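Local coordinates for protein NreA (Staphylococcus aureus subsp. aureus, PDB 6K2H) that probably binds nitrate through its GAF domain and takes part in nitrate signalling, at residues Phe32-Ser35 and Ser40-Lys43; Val108-Trp111 and Val116-Val119; Glu89-Ile92 and Leu97-Glu100; Lys18-Glu23 and Tyr46-Lys51; Ile42-Val47 and Val119-Gln124. The protein carries 1 engineered substitution. One frame throughout, in Å; residues are numbered along the deposited sequence.

Contacts 1, 2, 4 and 5 all reach the same antiparallel sheet of the GAF domain, while contact 3 lies in the short helices between strands 77-79 and 104-112. Contact 5 is innermost, its centre about 3 Å from that of the chain. It shares I42 and K43 with contact 1, V119 with contact 2, and Y46 and V47 with contact 4. Contacts 1 and 2 meet where F32 CE2 packs 3.6 Å from Y117 CE1. E100 of contact 3 reaches back to contact 4, E100 OE1 lying 2.8 Å from K51 N. An ethanediol bound at contact 5 is about 6 Å from the L97 side chain and may mark a pocket, possibly the nitrate site.

Contact 1. Residues Phe32-Ser35 and Ser40-Lys43; sequences FYES and SPIK
F32 and K43 form an antiparallel hydrogen-bonded pair with both backbone bonds made: F32 N reaches K43 O and K43 N returns to F32 O, each at 3.1 Å. Next along, Y33 and I42 make a non-hydrogen-bonded pair. Regular strand pairing ends there, but E34 N still donates to P41 O at 2.9 Å, almost dead straight at 177°. That carbonyl also accepts from S40 OG, which arrives in its plane on a lone pair, whereas E34 N comes in somewhat tilted. The S40 hydroxyl in turn accepts from S35 N, the N-to-OG distance being 2.9 Å. With OG swung away from its own backbone N (chi1 174°), S40 ties its own turn and the facing one together. The arrangement is the loop end of the beta hairpin 27-33/42-48, and strand 42-48 is an outermost strand of the GAF sheet.

Among the side chains, Y33 lays one ring face on I42, whose CG1 sits 4.0 Å from the ring centroid in a CH-pi contact. S40 O lies near the plane of the same ring, at its edge, and the Y33 hydroxyl bonds to K62. E34 stretches out fully and runs alongside K43, the two pointing the same way. Their contact is with the aliphatic part of the lysine: E34 OE2 is 3.3 Å from K43 CD, while E34 OE1 rests 3.4 Å from P41 CG. K43 NZ, carried away by bends late in its chain, is bonded instead to the carbonyl oxygens of I58 and K56.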
# COMPACT_ATOMS: atom_id res chain seq x y z
N PHE A 32 8.58 1.57 0.24
CA PHE A 32 9.95 1.15 0.79
C PHE A 32 10.54 2.45 1.28
O PHE A 32 10.15 3.56 0.78
CB PHE A 32 10.94 0.70 -0.37
CG PHE A 32 10.52 -0.47 -1.15
CD1 PHE A 32 10.52 -0.42 -2.55
CD2 PHE A 32 10.27 -1.66 -0.52
CE1 PHE A 32 10.24 -1.53 -3.27
CE2 PHE A 32 9.96 -2.79 -1.23
CZ PHE A 32 9.95 -2.71 -2.62
N TYR A 33 11.58 2.39 2.15
CA TYR A 33 12.38 3.60 2.42
C TYR A 33 12.97 4.19 1.11
O TYR A 33 13.33 3.45 0.21
CB TYR A 33 13.53 3.32 3.42
CG TYR A 33 12.99 3.20 4.81
CD1 TYR A 33 12.61 4.32 5.53
CD2 TYR A 33 12.89 1.97 5.43
CE1 TYR A 33 12.08 4.19 6.81
CE2 TYR A 33 12.33 1.85 6.70
CZ TYR A 33 11.98 2.98 7.38
OH TYR A 33 11.47 2.86 8.64
N GLU A 34 12.94 5.52 1.02
CA GLU A 34 13.47 6.28 -0.11
C GLU A 34 14.96 6.10 -0.32
O GLU A 34 15.43 5.96 -1.44
CB GLU A 34 13.17 7.77 0.08
CG GLU A 34 13.55 8.58 -1.16
CD GLU A 34 13.20 10.02 -1.03
OE1 GLU A 34 13.47 10.60 0.06
OE2 GLU A 34 12.76 10.57 -2.07
N SER A 35 15.70 6.00 0.75
CA SER A 35 17.12 5.70 0.66
C SER A 35 17.61 4.95 1.89
O SER A 35 16.88 4.79 2.90
CB SER A 35 17.87 7.02 0.58
OG SER A 35 17.61 7.77 1.80
N SER A 40 15.67 8.67 6.38
CA SER A 40 14.92 8.48 5.13
C SER A 40 13.42 8.40 5.38
O SER A 40 12.98 7.77 6.29
CB SER A 40 15.39 7.23 4.39
OG SER A 40 14.56 7.00 3.26
N PRO A 41 12.62 9.08 4.54
CA PRO A 41 11.18 8.84 4.61
C PRO A 41 10.85 7.55 3.85
O PRO A 41 11.74 6.92 3.27
CB PRO A 41 10.61 10.02 3.88
CG PRO A 41 11.65 10.37 2.87
CD PRO A 41 12.97 10.10 3.53
N ILE A 42 9.57 7.25 3.86
CA ILE A 42 9.03 6.12 3.05
C ILE A 42 8.26 6.71 1.85
O ILE A 42 7.58 7.74 1.98
CB ILE A 42 8.11 5.30 3.94
CG1 ILE A 42 8.96 4.61 5.01
CG2 ILE A 42 7.30 4.31 3.13
CD1 ILE A 42 8.19 4.23 6.24
N LYS A 43 8.38 6.05 0.71
CA LYS A 43 7.66 6.45 -0.49
C LYS A 43 7.02 5.30 -1.16
O LYS A 43 7.46 4.18 -1.00
CB LYS A 43 8.60 7.16 -1.45
CG LYS A 43 9.06 8.49 -0.81
CD LYS A 43 9.68 9.46 -1.80
CE LYS A 43 8.67 10.08 -2.73
NZ LYS A 43 8.16 11.41 -2.30

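Contact 2. Residues Val108-Trp111 and Val116-Val119; sequences VPLW and VYGV
L110 meets two residues of the facing strand, Y117 and G118, and both of its backbone polar atoms are used. Its N donates to G118 O, with L110 N and G118 O 2.8 Å apart and the donor standing well above the carbonyl plane. Its O accepts from Y117 N at 2.9 Å in a more axial approach, and the same oxygen has V116 CA nearby as a CA-H...O contact. Two residues facing one make this a classic beta bulge in the hairpin 104-112/115-124.

The next acceptor, W111 O, in a non-hydrogen-bonded pair with V116, accepts a hydrogen bond from a water 3.2 Å away. That water lies 2.9 Å from Y117 OH, so it joins the carbonyl to the phenol. V108 O receives V119 CA as a weak CA-H...O contact, V108 N pairs with L120 and V119 with A31 of the strand beyond. W111 NE1 has a weak bond to N136 OD1.

Two CH-pi contacts flank this polar frame. Y117 has CG between its backbone N and carbonyl carbon (chi1 71°), which brings the ring back over L110: L110 CB stands 3.9 Å from the ring centroid, and W111 O lies in the ring plane at its edge. On the sheet face with P109 and V119, V116 CG2 sits 3.6 Å from the centroid of the six-membered ring of W111, offset toward the rim.

Both backbone polar atoms of L110 are thus satisfied by protein, while W111 O relies on a water that Y117 OH also contacts.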
# COMPACT_ATOMS: atom_id res chain seq x y z
N VAL A 108 -0.38 -4.82 3.52
CA VAL A 108 0.33 -5.94 4.18
C VAL A 108 1.83 -5.74 4.29
O VAL A 108 2.45 -5.20 3.36
CB VAL A 108 0.03 -7.24 3.44
CG1 VAL A 108 -1.44 -7.56 3.45
CG2 VAL A 108 0.58 -7.25 2.01
N PRO A 109 2.45 -6.17 5.40
CA PRO A 109 3.90 -6.02 5.53
C PRO A 109 4.61 -6.97 4.58
O PRO A 109 4.14 -8.13 4.33
CB PRO A 109 4.16 -6.39 6.96
CG PRO A 109 3.08 -7.30 7.36
CD PRO A 109 1.86 -6.74 6.63
N LEU A 110 5.72 -6.51 4.05
CA LEU A 110 6.62 -7.35 3.26
C LEU A 110 7.80 -7.69 4.16
O LEU A 110 8.42 -6.78 4.73
CB LEU A 110 7.07 -6.64 2.02
CG LEU A 110 5.91 -6.40 1.03
CD1 LEU A 110 6.50 -5.70 -0.16
CD2 LEU A 110 5.28 -7.70 0.54
N TRP A 111 7.99 -8.98 4.41
CA TRP A 111 9.03 -9.47 5.34
C TRP A 111 10.21 -10.08 4.60
O TRP A 111 10.05 -10.77 3.57
CB TRP A 111 8.47 -10.57 6.24
CG TRP A 111 7.38 -10.15 7.17
CD1 TRP A 111 6.01 -10.21 6.96
CD2 TRP A 111 7.56 -9.58 8.45
NE1 TRP A 111 5.36 -9.71 8.06
CE2 TRP A 111 6.27 -9.34 9.00
CE3 TRP A 111 8.67 -9.22 9.18
CZ2 TRP A 111 6.10 -8.77 10.24
CZ3 TRP A 111 8.50 -8.72 10.47
CH2 TRP A 111 7.19 -8.48 10.98
N VAL A 116 10.52 -6.16 8.53
CA VAL A 116 9.63 -5.55 7.53
C VAL A 116 10.41 -4.57 6.69
O VAL A 116 10.88 -3.59 7.22
CB VAL A 116 8.46 -4.72 8.15
CG1 VAL A 116 7.53 -4.21 7.03
CG2 VAL A 116 7.66 -5.49 9.16
N TYR A 117 10.52 -4.83 5.39
CA TYR A 117 11.23 -3.97 4.48
C TYR A 117 10.32 -3.13 3.61
O TYR A 117 10.76 -2.13 3.03
CB TYR A 117 12.14 -4.79 3.60
CG TYR A 117 11.49 -5.66 2.56
CD1 TYR A 117 11.15 -5.14 1.27
CD2 TYR A 117 11.27 -7.01 2.79
CE1 TYR A 117 10.56 -5.97 0.29
CE2 TYR A 117 10.70 -7.80 1.82
CZ TYR A 117 10.33 -7.27 0.59
OH TYR A 117 9.80 -8.08 -0.35
N GLY A 118 9.04 -3.48 3.59
CA GLY A 118 8.13 -2.75 2.69
C GLY A 118 6.67 -3.02 3.01
O GLY A 118 6.33 -3.83 3.92
N VAL A 119 5.82 -2.33 2.27
CA VAL A 119 4.39 -2.49 2.39
C VAL A 119 3.78 -2.68 1.04
O VAL A 119 4.04 -1.88 0.16
CB VAL A 119 3.73 -1.31 3.13
CG1 VAL A 119 2.24 -1.56 3.29
CG2 VAL A 119 4.40 -1.09 4.49
O HOH W 1 8.52 -10.33 0.85

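Contact 3. Residues Glu89-Ile92 and Leu97-Glu100; sequences EEKI and LLSE
K91 and L98 meet where two short helices, 87-90 and 96-99, lie one after the other in the link between strands 77-79 and 104-112 of the GAF domain. The approach is small, about 210 Å² buried in all, with the nearest CA atoms, K91 and L97, 6.1 Å apart.

The interaction across the segments is purely apolar, with no hydrogen bond between them. L98 supplies both methyls. CD2 presses on the root of the lysine, 3.7 Å from K91 CB, and also lies 4.1 Å from K91 CD, so the leucine sits beside the aliphatic part of the chain and not at its amino end. The other methyl, L98 CD1, turns to the neighbouring residue and rests against the backbone of I92. The branch I92 CG1 adds a looser touch at 4.3 Å from L98 CD1. K91 and L98 cross obliquely, and the lysine bends at chi3 (110°) after passing the leucine. On the buried side L97, which points toward the first segment, offers CD1 to K91 CG at van der Waals range and otherwise packs on L86 and L102.

Polar bonds belong to the C-terminal end of the second segment. E100, the first residue to leave helical backbone angles, forms a salt bridge with R125 and accepts from K51 N, while S99 O accepts from N52 ND2. The L97 side chain is about 6 Å from a bound ethanediol, which may mark a pocket.

Below the methyls, L98 CG itself stands 3.9 Å from K91 CB and 4.0 Å from K91 O.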
# COMPACT_ATOMS: atom_id res chain seq x y z
N GLU A 89 -11.62 13.68 6.36
CA GLU A 89 -10.58 14.31 7.12
C GLU A 89 -9.39 13.43 7.48
O GLU A 89 -8.29 13.89 7.47
CB GLU A 89 -11.22 14.83 8.47
CG GLU A 89 -11.74 16.24 8.47
CD GLU A 89 -12.16 16.71 9.87
OE1 GLU A 89 -13.07 16.07 10.47
OE2 GLU A 89 -11.60 17.72 10.39
N GLU A 90 -9.62 12.17 7.90
CA GLU A 90 -8.55 11.24 8.25
C GLU A 90 -7.76 10.77 7.06
O GLU A 90 -6.63 10.35 7.21
CB GLU A 90 -9.12 9.98 8.94
CG GLU A 90 -9.70 10.31 10.29
CD GLU A 90 -10.13 9.09 11.10
OE1 GLU A 90 -11.23 9.20 11.66
OE2 GLU A 90 -9.41 8.08 11.15
N LYS A 91 -8.38 10.83 5.89
CA LYS A 91 -7.69 10.43 4.61
C LYS A 91 -6.44 11.14 4.38
O LYS A 91 -5.56 10.64 3.71
CB LYS A 91 -8.59 10.66 3.36
CG LYS A 91 -9.71 9.71 3.33
CD LYS A 91 -10.81 10.17 2.41
CE LYS A 91 -10.95 9.36 1.18
NZ LYS A 91 -12.13 9.85 0.40
N ILE A 92 -6.34 12.38 4.86
CA ILE A 92 -5.14 13.10 4.70
C ILE A 92 -3.93 12.43 5.40
O ILE A 92 -2.84 12.61 4.93
CB ILE A 92 -5.37 14.61 5.04
CG1 ILE A 92 -4.41 15.49 4.30
CG2 ILE A 92 -5.27 14.82 6.53
CD1 ILE A 92 -4.73 16.98 4.44
N LEU A 97 -4.85 7.28 -0.32
CA LEU A 97 -6.30 7.21 -0.44
C LEU A 97 -6.99 8.41 -1.16
O LEU A 97 -7.95 8.22 -1.81
CB LEU A 97 -6.93 7.15 0.97
CG LEU A 97 -6.51 6.03 1.87
CD1 LEU A 97 -7.17 6.23 3.24
CD2 LEU A 97 -6.88 4.73 1.32
N LEU A 98 -6.43 9.59 -1.01
CA LEU A 98 -6.92 10.78 -1.70
C LEU A 98 -6.52 10.78 -3.18
O LEU A 98 -7.34 11.00 -4.01
CB LEU A 98 -6.37 12.04 -1.07
CG LEU A 98 -6.89 12.37 0.34
CD1 LEU A 98 -6.10 13.59 0.79
CD2 LEU A 98 -8.36 12.70 0.24
N SER A 99 -5.25 10.58 -3.47
CA SER A 99 -4.76 10.74 -4.85
C SER A 99 -5.32 9.65 -5.74
O SER A 99 -5.57 9.91 -6.92
CB SER A 99 -3.23 10.78 -4.87
OG SER A 99 -2.57 9.53 -4.65
N GLU A 100 -5.64 8.46 -5.18
CA GLU A 100 -6.16 7.36 -5.99
C GLU A 100 -7.63 7.02 -5.69
O GLU A 100 -8.12 6.09 -6.26
CB GLU A 100 -5.25 6.15 -5.82
CG GLU A 100 -3.86 6.29 -6.45
CD GLU A 100 -3.92 6.45 -7.98
OE1 GLU A 100 -4.89 5.89 -8.59
OE2 GLU A 100 -3.00 7.07 -8.55

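Contact 4. Residues Lys18-Glu23 and Tyr46-Lys51; sequences KIRKEE and YVSGNK
R20 and S48 carry the tight part of this contact. The arginine's NE donates to the serine hydroxyl, R20 NE to S48 OG being 2.7 Å with an N-H...O angle of 164°, and the oxygen lies almost exactly in the guanidinium plane. R20 CD sits 3.3 Å from S48 O. The chain bends at chi3 (75°), which turns the flat group so that one face lies on G49: R20 CZ is 3.6 Å from G49 CA. G49 has positive phi and no side chain, so the guanidinium can come down directly on its backbone. The opposite face is covered within the helix by K21 CG, 3.7 Å above the plane.

The hydroxyl is gripped twice. S48 OG also bonds to D17 OD1, its stronger partner, so the buried serine links an acid and an arginine of the same helix and probably lets the two charges ease one another. R20 NH1 finds a separate acceptor in Y25 O.

Away from this knot the contact soon thins out. K18, K21 and E22 turn their charged ends to the solvent side of the helix.

Helix 10-23 packs here against the end of strand 42-48, and R20 also touches A28 of strand 27-33, which pairs with S48. Earlier on strand 42-48, Y46 lies on Q13 and L16, while G49 O bonds to R125.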
# COMPACT_ATOMS: atom_id res chain seq x y z
N LYS A 18 0.97 -7.80 -12.51
CA LYS A 18 0.39 -9.13 -12.67
C LYS A 18 -0.48 -9.43 -11.44
O LYS A 18 -1.66 -9.72 -11.63
CB LYS A 18 1.48 -10.18 -12.81
CG LYS A 18 0.99 -11.61 -13.09
CD LYS A 18 1.98 -12.62 -12.51
CE LYS A 18 3.06 -13.10 -13.47
NZ LYS A 18 2.85 -14.52 -13.93
N ILE A 19 0.13 -9.38 -10.25
CA ILE A 19 -0.54 -9.66 -8.95
C ILE A 19 -1.79 -8.82 -8.71
O ILE A 19 -2.82 -9.35 -8.27
CB ILE A 19 0.41 -9.51 -7.74
CG1 ILE A 19 1.52 -10.58 -7.83
CG2 ILE A 19 -0.29 -9.81 -6.40
CD1 ILE A 19 2.54 -10.51 -6.72
N ARG A 20 -1.70 -7.53 -8.97
CA ARG A 20 -2.85 -6.64 -8.81
C ARG A 20 -4.05 -7.20 -9.63
O ARG A 20 -5.18 -7.33 -9.14
CB ARG A 20 -2.50 -5.23 -9.26
CG ARG A 20 -3.76 -4.43 -9.35
CD ARG A 20 -3.63 -3.03 -9.76
NE ARG A 20 -3.38 -2.91 -11.23
CZ ARG A 20 -4.30 -2.90 -12.18
NH1 ARG A 20 -5.58 -3.11 -11.90
NH2 ARG A 20 -3.92 -2.71 -13.43
N LYS A 21 -3.79 -7.52 -10.91
CA LYS A 21 -4.86 -7.92 -11.80
C LYS A 21 -5.41 -9.33 -11.44
O LYS A 21 -6.65 -9.54 -11.41
CB LYS A 21 -4.36 -7.89 -13.25
CG LYS A 21 -4.05 -6.47 -13.75
CD LYS A 21 -3.57 -6.39 -15.27
CE LYS A 21 -2.10 -6.03 -15.43
NZ LYS A 21 -1.68 -5.61 -16.78
N GLU A 22 -4.51 -10.23 -11.16
CA GLU A 22 -4.89 -11.60 -10.76
C GLU A 22 -5.67 -11.60 -9.49
O GLU A 22 -6.58 -12.45 -9.35
CB GLU A 22 -3.69 -12.46 -10.54
CG GLU A 22 -3.02 -12.88 -11.84
CD GLU A 22 -1.80 -13.74 -11.62
OE1 GLU A 22 -1.33 -14.30 -12.64
OE2 GLU A 22 -1.31 -13.83 -10.45
N GLU A 23 -5.37 -10.65 -8.57
CA GLU A 23 -6.10 -10.59 -7.30
C GLU A 23 -7.36 -9.81 -7.34
O GLU A 23 -8.12 -9.75 -6.35
CB GLU A 23 -5.18 -10.15 -6.16
CG GLU A 23 -4.04 -11.09 -5.76
CD GLU A 23 -4.49 -12.56 -5.58
OE1 GLU A 23 -5.61 -12.82 -5.09
OE2 GLU A 23 -3.76 -13.44 -6.05
N TYR A 46 6.51 1.87 -6.34
CA TYR A 46 5.79 1.22 -7.48
C TYR A 46 4.32 1.29 -7.31
O TYR A 46 3.82 1.16 -6.20
CB TYR A 46 6.20 -0.25 -7.65
CG TYR A 46 7.67 -0.46 -7.85
CD1 TYR A 46 8.23 -0.32 -9.09
CD2 TYR A 46 8.50 -0.73 -6.76
CE1 TYR A 46 9.60 -0.48 -9.27
CE2 TYR A 46 9.87 -0.88 -6.92
CZ TYR A 46 10.41 -0.71 -8.16
OH TYR A 46 11.76 -0.91 -8.29
N VAL A 47 3.59 1.55 -8.40
CA VAL A 47 2.12 1.54 -8.36
C VAL A 47 1.59 0.77 -9.58
O VAL A 47 2.33 0.66 -10.62
CB VAL A 47 1.46 2.94 -8.34
CG1 VAL A 47 1.76 3.73 -7.10
CG2 VAL A 47 1.77 3.71 -9.59
N SER A 48 0.36 0.29 -9.51
CA SER A 48 -0.22 -0.46 -10.68
C SER A 48 -1.67 -0.10 -10.68
O SER A 48 -2.30 -0.01 -9.60
CB SER A 48 0.00 -1.94 -10.55
OG SER A 48 -0.69 -2.64 -11.58
N GLY A 49 -2.22 0.18 -11.86
CA GLY A 49 -3.62 0.63 -11.91
C GLY A 49 -3.85 2.07 -11.40
O GLY A 49 -4.98 2.49 -11.16
N ASN A 50 -2.80 2.85 -11.34
CA ASN A 50 -2.86 4.21 -10.88
C ASN A 50 -3.59 5.09 -11.86
O ASN A 50 -3.41 4.98 -13.10
CB ASN A 50 -1.47 4.78 -10.58
CG ASN A 50 -0.56 4.85 -11.80
OD1 ASN A 50 -0.30 3.83 -12.46
ND2 ASN A 50 -0.07 6.02 -12.09
N LYS A 51 -4.34 6.02 -11.30
CA LYS A 51 -5.01 7.03 -12.11
C LYS A 51 -4.09 8.20 -12.45
O LYS A 51 -4.29 8.86 -13.49
CB LYS A 51 -6.27 7.55 -11.46
CG LYS A 51 -7.29 6.46 -11.20
CD LYS A 51 -8.64 6.95 -10.88
CE LYS A 51 -8.64 7.70 -9.54
NZ LYS A 51 -9.95 8.35 -9.34

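Contact 5. Residues Ile42-Val47 and Val119-Gln124; sequences IKWHYV and VLLFGQ. With EDO (1,2-ethanediol), chain B.
W44 and L121 meet at about a right angle, the indole bridging from strand 42-48 to strand 115-124. From CB, the W44 side chain leaves with CG anti to the carbonyl carbon (chi1 -60°), and its ring then swings toward the second strand. CD1 is the first ring atom near the bound ethanediol, 4.0 Å from O1. NE1 is the polar point: it donates to ethanediol O1 at 3.0 Å and 154°, with that oxygen near the ring plane. CE2 lies 3.8 Å from the same oxygen, and CZ2 follows, 3.6 Å from ethanediol O2. At the far rim the ring meets protein: W44 CH2 is 3.7 Å from L121 CB, and W44 CZ3 is 4.1 Å from V119 O. CH2 also comes 3.8 Å from L121 CD2.

The ethanediol, probably from the crystallisation liquor, is also bonded to A67 N and I96 N. Three N-H donors gathered here would suit an anion, so this may be the nitrate pocket. W44 reaches over the small side chains of A29 and A31 on the intervening strand 27-33, and packs on A67 at helix 65-73, which also touches V119 through V70 and M71.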
# COMPACT_ATOMS: atom_id res chain seq x y z
N ILE A 42 9.57 7.25 3.86
CA ILE A 42 9.03 6.12 3.05
C ILE A 42 8.26 6.71 1.85
O ILE A 42 7.58 7.74 1.98
CB ILE A 42 8.11 5.30 3.94
CG1 ILE A 42 8.96 4.61 5.01
CG2 ILE A 42 7.30 4.31 3.13
CD1 ILE A 42 8.19 4.23 6.24
N LYS A 43 8.38 6.05 0.71
CA LYS A 43 7.66 6.45 -0.49
C LYS A 43 7.02 5.30 -1.16
O LYS A 43 7.46 4.18 -1.00
CB LYS A 43 8.60 7.16 -1.45
CG LYS A 43 9.06 8.49 -0.81
CD LYS A 43 9.68 9.46 -1.80
CE LYS A 43 8.67 10.08 -2.73
NZ LYS A 43 8.16 11.41 -2.30
N TRP A 44 5.96 5.61 -1.91
CA TRP A 44 5.36 4.65 -2.80
C TRP A 44 6.24 4.61 -4.06
O TRP A 44 6.25 5.59 -4.84
CB TRP A 44 3.94 4.98 -3.13
CG TRP A 44 3.03 5.04 -1.93
CD1 TRP A 44 2.60 6.16 -1.29
CD2 TRP A 44 2.52 3.93 -1.21
NE1 TRP A 44 1.76 5.78 -0.21
CE2 TRP A 44 1.76 4.42 -0.12
CE3 TRP A 44 2.68 2.54 -1.35
CZ2 TRP A 44 1.09 3.56 0.76
CZ3 TRP A 44 2.06 1.70 -0.48
CH2 TRP A 44 1.26 2.19 0.57
N HIS A 45 7.00 3.54 -4.18
CA HIS A 45 8.04 3.36 -5.21
C HIS A 45 7.42 2.81 -6.50
O HIS A 45 7.85 3.19 -7.59
CB HIS A 45 9.18 2.41 -4.76
CG HIS A 45 10.23 3.04 -3.87
ND1 HIS A 45 9.95 3.53 -2.62
CD2 HIS A 45 11.55 3.26 -4.06
CE1 HIS A 45 11.03 4.07 -2.09
NE2 HIS A 45 12.04 3.88 -2.93
N TYR A 46 6.51 1.87 -6.34
CA TYR A 46 5.79 1.22 -7.48
C TYR A 46 4.32 1.29 -7.31
O TYR A 46 3.82 1.16 -6.20
CB TYR A 46 6.20 -0.25 -7.65
CG TYR A 46 7.67 -0.46 -7.85
CD1 TYR A 46 8.23 -0.32 -9.09
CD2 TYR A 46 8.50 -0.73 -6.76
CE1 TYR A 46 9.60 -0.48 -9.27
CE2 TYR A 46 9.87 -0.88 -6.92
CZ TYR A 46 10.41 -0.71 -8.16
OH TYR A 46 11.76 -0.91 -8.29
N VAL A 47 3.59 1.55 -8.40
CA VAL A 47 2.12 1.54 -8.36
C VAL A 47 1.59 0.77 -9.58
O VAL A 47 2.33 0.66 -10.62
CB VAL A 47 1.46 2.94 -8.34
CG1 VAL A 47 1.76 3.73 -7.10
CG2 VAL A 47 1.77 3.71 -9.59
N VAL A 119 5.82 -2.33 2.27
CA VAL A 119 4.39 -2.49 2.39
C VAL A 119 3.78 -2.68 1.04
O VAL A 119 4.04 -1.88 0.16
CB VAL A 119 3.73 -1.31 3.13
CG1 VAL A 119 2.24 -1.56 3.29
CG2 VAL A 119 4.40 -1.09 4.49
N LEU A 120 3.00 -3.77 0.87
CA LEU A 120 2.19 -4.00 -0.31
C LEU A 120 0.74 -3.59 -0.06
O LEU A 120 0.06 -4.11 0.87
CB LEU A 120 2.23 -5.46 -0.72
CG LEU A 120 1.38 -5.97 -1.81
CD1 LEU A 120 1.70 -5.31 -3.13
CD2 LEU A 120 1.56 -7.50 -1.95
N LEU A 121 0.29 -2.61 -0.80
CA LEU A 121 -1.07 -2.04 -0.65
C LEU A 121 -1.92 -2.49 -1.83
O LEU A 121 -1.45 -2.41 -3.00
CB LEU A 121 -1.00 -0.55 -0.57
CG LEU A 121 -2.37 0.11 -0.72
CD1 LEU A 121 -3.18 -0.14 0.46
CD2 LEU A 121 -2.21 1.63 -0.97
N PHE A 122 -3.08 -3.10 -1.53
CA PHE A 122 -4.12 -3.41 -2.53
C PHE A 122 -5.26 -2.45 -2.28
O PHE A 122 -5.73 -2.28 -1.12
CB PHE A 122 -4.60 -4.87 -2.39
CG PHE A 122 -3.56 -5.89 -2.79
CD1 PHE A 122 -3.34 -6.11 -4.14
CD2 PHE A 122 -2.94 -6.67 -1.86
CE1 PHE A 122 -2.41 -7.08 -4.53
CE2 PHE A 122 -2.03 -7.66 -2.24
CZ PHE A 122 -1.78 -7.86 -3.58
N GLY A 123 -5.73 -1.79 -3.33
CA GLY A 123 -6.84 -0.85 -3.19
C GLY A 123 -7.99 -1.03 -4.17
O GLY A 123 -7.75 -1.41 -5.31
N GLN A 124 -9.21 -0.83 -3.71
CA GLN A 124 -10.39 -0.78 -4.59
C GLN A 124 -10.88 0.63 -4.76
O GLN A 124 -10.74 1.46 -3.82
CB GLN A 124 -11.54 -1.64 -4.06
CG GLN A 124 -11.18 -3.12 -3.89
CD GLN A 124 -11.03 -3.88 -5.17
OE1 GLN A 124 -10.39 -3.42 -6.13
NE2 GLN A 124 -11.65 -5.07 -5.23
C1 EDO B . 0.06 6.94 2.20
O1 EDO B . -0.45 7.29 1.10
C2 EDO B . -0.67 6.04 2.93
O2 EDO B . 0.32 5.55 3.72